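Long-range contact in possible substrate binding protein of ABC transporter system (Rhodopseudomonas palustris, PDB 3N0X), which probably binds branched-chain amino acids or related small ligands and delivers them to an ABC transporter for uptake: residues V142-F153 with K199-A210. Sequence-based numbering, arbitrary orientation.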
loop_
_atom_site.group_PDB
_atom_site.type_symbol
_atom_site.label_atom_id
_atom_site.label_comp_id
_atom_site.label_asym_id
_atom_site.label_seq_id
_atom_site.Cartn_x
_atom_site.Cartn_y
_atom_site.Cartn_z
ATOM N N VAL A 142 0.064 24.043 -12.328
ATOM C CA VAL A 142 1.021 23.466 -11.387
ATOM C C VAL A 142 2.288 23.011 -12.123
ATOM O O VAL A 142 2.204 22.379 -13.182
ATOM C CB VAL A 142 0.408 22.250 -10.683
ATOM C CG1 VAL A 142 1.442 21.534 -9.799
ATOM C CG2 VAL A 142 -0.829 22.658 -9.848
ATOM N N THR A 143 3.457 23.333 -11.543
ATOM C CA THR A 143 4.747 22.835 -12.019
ATOM C C THR A 143 5.379 22.071 -10.874
ATOM O O THR A 143 5.387 22.564 -9.747
ATOM C CB THR A 143 5.676 23.979 -12.467
ATOM O OG1 THR A 143 4.968 24.761 -13.461
ATOM C CG2 THR A 143 7.000 23.440 -13.078
ATOM N N ILE A 144 5.927 20.887 -11.191
ATOM C CA ILE A 144 6.480 19.973 -10.230
ATOM C C ILE A 144 7.953 19.691 -10.548
ATOM O O ILE A 144 8.354 19.604 -11.708
ATOM C CB ILE A 144 5.670 18.664 -10.219
ATOM C CG1 ILE A 144 4.285 18.986 -9.653
ATOM C CG2 ILE A 144 6.347 17.577 -9.362
ATOM C CD1 ILE A 144 3.262 18.021 -9.967
ATOM N N ALA A 145 8.777 19.598 -9.494
ATOM C CA ALA A 145 10.092 18.998 -9.581
ATOM C C ALA A 145 10.090 17.810 -8.643
ATOM O O ALA A 145 9.536 17.894 -7.520
ATOM C CB ALA A 145 11.202 19.981 -9.119
ATOM N N THR A 146 10.754 16.732 -9.030
ATOM C CA THR A 146 10.772 15.549 -8.181
ATOM C C THR A 146 12.156 15.317 -7.557
ATOM O O THR A 146 13.181 15.624 -8.138
ATOM C CB THR A 146 10.335 14.270 -8.960
ATOM O OG1 THR A 146 11.213 14.037 -10.068
ATOM C CG2 THR A 146 8.827 14.377 -9.483
ATOM N N LEU A 147 12.152 14.739 -6.353
ATOM C CA LEU A 147 13.371 14.298 -5.686
ATOM C C LEU A 147 13.151 12.838 -5.322
ATOM O O LEU A 147 12.140 12.471 -4.708
ATOM C CB LEU A 147 13.644 15.100 -4.415
ATOM C CG LEU A 147 14.804 14.644 -3.518
ATOM C CD1 LEU A 147 16.127 14.712 -4.285
ATOM C CD2 LEU A 147 14.831 15.519 -2.233
ATOM N N ALA A 148 14.158 12.021 -5.644
ATOM C CA ALA A 148 14.124 10.588 -5.382
ATOM C C ALA A 148 15.535 10.105 -5.146
ATOM O O ALA A 148 16.511 10.788 -5.501
ATOM C CB ALA A 148 13.483 9.831 -6.579
ATOM N N GLN A 149 15.635 8.929 -4.536
ATOM C CA GLN A 149 16.898 8.199 -4.406
ATOM C C GLN A 149 17.252 7.500 -5.731
ATOM O O GLN A 149 16.368 7.028 -6.470
ATOM C CB GLN A 149 16.736 7.157 -3.307
ATOM C CG GLN A 149 16.474 7.776 -1.940
ATOM C CD GLN A 149 15.758 6.863 -0.997
ATOM O OE1 GLN A 149 14.659 6.385 -1.265
ATOM N NE2 GLN A 149 16.418 6.564 0.129
ATOM N N ASP A 150 18.553 7.451 -6.021
ATOM C CA ASP A 150 19.060 6.891 -7.269
ATOM C C ASP A 150 19.129 5.361 -7.177
ATOM O O ASP A 150 20.215 4.762 -7.108
ATOM C CB ASP A 150 20.438 7.507 -7.550
ATOM C CG ASP A 150 20.915 7.288 -8.951
ATOM O OD1 ASP A 150 20.136 6.675 -9.735
ATOM O OD2 ASP A 150 22.025 7.762 -9.292
ATOM N N TYR A 151 17.957 4.727 -7.213
ATOM C CA TYR A 151 17.816 3.249 -7.215
ATOM C C TYR A 151 16.464 2.902 -7.753
ATOM O O TYR A 151 15.656 3.802 -7.994
ATOM C CB TYR A 151 18.116 2.613 -5.851
ATOM C CG TYR A 151 17.065 2.699 -4.773
ATOM C CD1 TYR A 151 16.309 3.855 -4.565
ATOM C CD2 TYR A 151 16.831 1.606 -3.952
ATOM C CE1 TYR A 151 15.357 3.914 -3.551
ATOM C CE2 TYR A 151 15.896 1.650 -2.967
ATOM C CZ TYR A 151 15.179 2.806 -2.744
ATOM O OH TYR A 151 14.222 2.824 -1.753
ATOM N N ALA A 152 16.225 1.622 -8.010
ATOM C CA ALA A 152 15.028 1.257 -8.768
ATOM C C ALA A 152 13.723 1.765 -8.155
ATOM O O ALA A 152 12.852 2.257 -8.886
ATOM C CB ALA A 152 14.956 -0.263 -8.995
ATOM N N PHE A 153 13.571 1.647 -6.836
ATOM C CA PHE A 153 12.356 2.134 -6.174
ATOM C C PHE A 153 12.077 3.592 -6.514
ATOM O O PHE A 153 10.932 3.975 -6.879
ATOM C CB PHE A 153 12.440 1.972 -4.657
ATOM C CG PHE A 153 11.232 2.557 -3.905
ATOM C CD1 PHE A 153 10.040 1.880 -3.907
ATOM C CD2 PHE A 153 11.330 3.752 -3.210
ATOM C CE1 PHE A 153 8.910 2.397 -3.248
ATOM C CE2 PHE A 153 10.208 4.293 -2.523
ATOM C CZ PHE A 153 8.988 3.584 -2.556
ATOM N N LYS A 199 8.906 30.173 -12.013
ATOM C CA LYS A 199 7.737 29.694 -12.733
ATOM C C LYS A 199 6.502 30.443 -12.252
ATOM O O LYS A 199 6.392 30.809 -11.058
ATOM C CB LYS A 199 7.512 28.198 -12.454
ATOM C CG LYS A 199 8.647 27.255 -12.838
ATOM C CD LYS A 199 8.874 27.106 -14.311
ATOM C CE LYS A 199 10.102 26.202 -14.559
ATOM N NZ LYS A 199 10.548 26.192 -15.977
ATOM N N PRO A 200 5.551 30.666 -13.156
ATOM C CA PRO A 200 4.292 31.227 -12.693
ATOM C C PRO A 200 3.450 30.118 -12.045
ATOM O O PRO A 200 3.854 28.942 -12.078
ATOM C CB PRO A 200 3.624 31.667 -13.989
ATOM C CG PRO A 200 4.056 30.624 -14.977
ATOM C CD PRO A 200 5.480 30.235 -14.563
ATOM N N GLY A 201 2.314 30.465 -11.448
ATOM C CA GLY A 201 1.421 29.450 -10.887
ATOM C C GLY A 201 1.926 28.819 -9.602
ATOM O O GLY A 201 2.665 29.449 -8.825
ATOM N N LYS A 202 1.470 27.590 -9.340
ATOM C CA LYS A 202 1.859 26.869 -8.145
ATOM C C LYS A 202 3.055 25.992 -8.449
ATOM O O LYS A 202 3.129 25.395 -9.525
ATOM C CB LYS A 202 0.695 25.993 -7.673
ATOM C CG LYS A 202 0.938 25.240 -6.369
ATOM C CD LYS A 202 -0.299 24.425 -5.852
ATOM C CE LYS A 202 -1.353 25.349 -5.305
ATOM N NZ LYS A 202 -2.378 24.563 -4.539
ATOM N N LYS A 203 3.975 25.922 -7.505
ATOM C CA LYS A 203 5.215 25.156 -7.656
ATOM C C LYS A 203 5.334 24.179 -6.504
ATOM O O LYS A 203 5.173 24.574 -5.347
ATOM C CB LYS A 203 6.394 26.096 -7.674
ATOM C CG LYS A 203 6.422 27.045 -8.882
ATOM C CD LYS A 203 6.033 28.421 -8.522
ATOM C CE LYS A 203 7.118 29.128 -7.771
ATOM N NZ LYS A 203 6.654 30.460 -7.223
ATOM N N ILE A 204 5.615 22.924 -6.827
ATOM C CA ILE A 204 5.645 21.835 -5.851
ATOM C C ILE A 204 6.875 20.958 -6.072
ATOM O O ILE A 204 7.174 20.606 -7.221
ATOM C CB ILE A 204 4.404 20.937 -5.958
ATOM C CG1 ILE A 204 3.095 21.758 -5.890
ATOM C CG2 ILE A 204 4.414 19.853 -4.832
ATOM C CD1 ILE A 204 1.806 20.912 -6.137
ATOM N N ILE A 205 7.583 20.638 -5.001
ATOM C CA ILE A 205 8.626 19.598 -5.010
ATOM C C ILE A 205 7.921 18.371 -4.459
ATOM O O ILE A 205 7.468 18.389 -3.297
ATOM C CB ILE A 205 9.861 19.953 -4.136
ATOM C CG1 ILE A 205 10.569 21.194 -4.716
ATOM C CG2 ILE A 205 10.777 18.740 -4.014
ATOM C CD1 ILE A 205 11.591 21.794 -3.766
ATOM N N TRP A 206 7.862 17.297 -5.246
ATOM C CA TRP A 206 7.288 16.024 -4.799
ATOM C C TRP A 206 8.442 15.073 -4.496
ATOM O O TRP A 206 9.324 14.858 -5.334
ATOM C CB TRP A 206 6.311 15.426 -5.833
ATOM C CG TRP A 206 5.673 14.194 -5.330
ATOM C CD1 TRP A 206 4.659 14.138 -4.435
ATOM C CD2 TRP A 206 5.979 12.832 -5.667
ATOM N NE1 TRP A 206 4.309 12.831 -4.174
ATOM C CE2 TRP A 206 5.091 12.000 -4.920
ATOM C CE3 TRP A 206 6.899 12.226 -6.523
ATOM C CZ2 TRP A 206 5.111 10.605 -5.012
ATOM C CZ3 TRP A 206 6.911 10.818 -6.607
ATOM C CH2 TRP A 206 6.014 10.037 -5.858
ATOM N N VAL A 207 8.431 14.517 -3.288
ATOM C CA VAL A 207 9.486 13.639 -2.824
ATOM C C VAL A 207 8.978 12.193 -2.743
ATOM O O VAL A 207 7.842 11.918 -2.274
ATOM C CB VAL A 207 9.972 14.094 -1.459
ATOM C CG1 VAL A 207 11.147 13.208 -0.956
ATOM C CG2 VAL A 207 10.442 15.567 -1.510
ATOM N N ILE A 208 9.826 11.267 -3.182
ATOM C CA ILE A 208 9.602 9.857 -2.956
ATOM C C ILE A 208 10.880 9.385 -2.243
ATOM O O ILE A 208 11.994 9.619 -2.724
ATOM C CB ILE A 208 9.275 9.033 -4.233
ATOM C CG1 ILE A 208 9.175 7.541 -3.887
ATOM C CG2 ILE A 208 10.315 9.275 -5.322
ATOM C CD1 ILE A 208 8.692 6.655 -5.033
ATOM N N TRP A 209 10.718 8.728 -1.109
ATOM C CA TRP A 209 11.885 8.365 -0.294
ATOM C C TRP A 209 11.545 7.133 0.557
ATOM O O TRP A 209 10.460 7.053 1.134
ATOM C CB TRP A 209 12.288 9.530 0.618
ATOM C CG TRP A 209 13.714 9.518 1.025
ATOM C CD1 TRP A 209 14.257 8.956 2.152
ATOM C CD2 TRP A 209 14.813 10.086 0.301
ATOM N NE1 TRP A 209 15.614 9.173 2.184
ATOM C CE2 TRP A 209 15.990 9.861 1.062
ATOM C CE3 TRP A 209 14.918 10.804 -0.894
ATOM C CZ2 TRP A 209 17.232 10.284 0.640
ATOM C CZ3 TRP A 209 16.139 11.236 -1.298
ATOM C CH2 TRP A 209 17.302 10.966 -0.544
ATOM N N ALA A 210 12.497 6.224 0.679
ATOM C CA ALA A 210 12.355 5.054 1.563
ATOM C C ALA A 210 13.524 5.057 2.536
ATOM O O ALA A 210 14.642 5.352 2.177
ATOM C CB ALA A 210 12.328 3.748 0.734
HETATM O O HOH W 1 3.233 26.366 -12.238
HETATM O O HOH W 2 13.435 7.331 -3.542
#
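Gln149 OE1 is held by two donors. It accepts from Ala210 N at 2.9 Å, the donor tilted 35° from the plane of the Gln149 carbonyl. A water also donates to Gln149 OE1, at 2.8 Å. The same water accepts from Gln149 N and donates to Ile208 O, so it bridges the strands where they part. Gln149 NE2 returns a bond to Ala210 O at 3.0 Å, lying in that carbonyl's plane. With both ends of the amide bound to one residue, its rotation is fixed. The amide is stacked on the Trp209 indole, the planes 18° apart. Gln149 CG sits over the six-membered ring, 3.3 Å from its centroid, in a CH-pi contact. Trp209 NE1 bonds to Gly212 O, and Phe185 meets the indole edge-to-face. Replacing Trp209 by an alanine is likely to strip the Gln149 side chain of its stacking and CH-pi surface and open a gap beside Leu147. Further along, Phe153 CE2 rests 3.7 Å from Ile208 CG1, which lies anti to the backbone N (chi1 175°). Ile208 CG2, set between N and the carbonyl carbon, presses on Ala148 CB at 3.5 Å, a tight pair. Before this point, strands 142-149 and 202-207 run parallel, joined by a ladder of backbone hydrogen bonds from Thr143 to Ile208. They are the two central strands of a four-stranded parallel sheet in one lobe of the periplasmic binding protein fold. Val142, Ile144, Thr146, Ile204 and Trp206 lie on one face; there helix 152-165 meets Ile144 and Thr146, and its Phe161 stacks on Trp206. Past the ladder, the Gln149 amide thus satisfies both polar backbone atoms of Ala210, with water linking Gln149 N to Ile208 O.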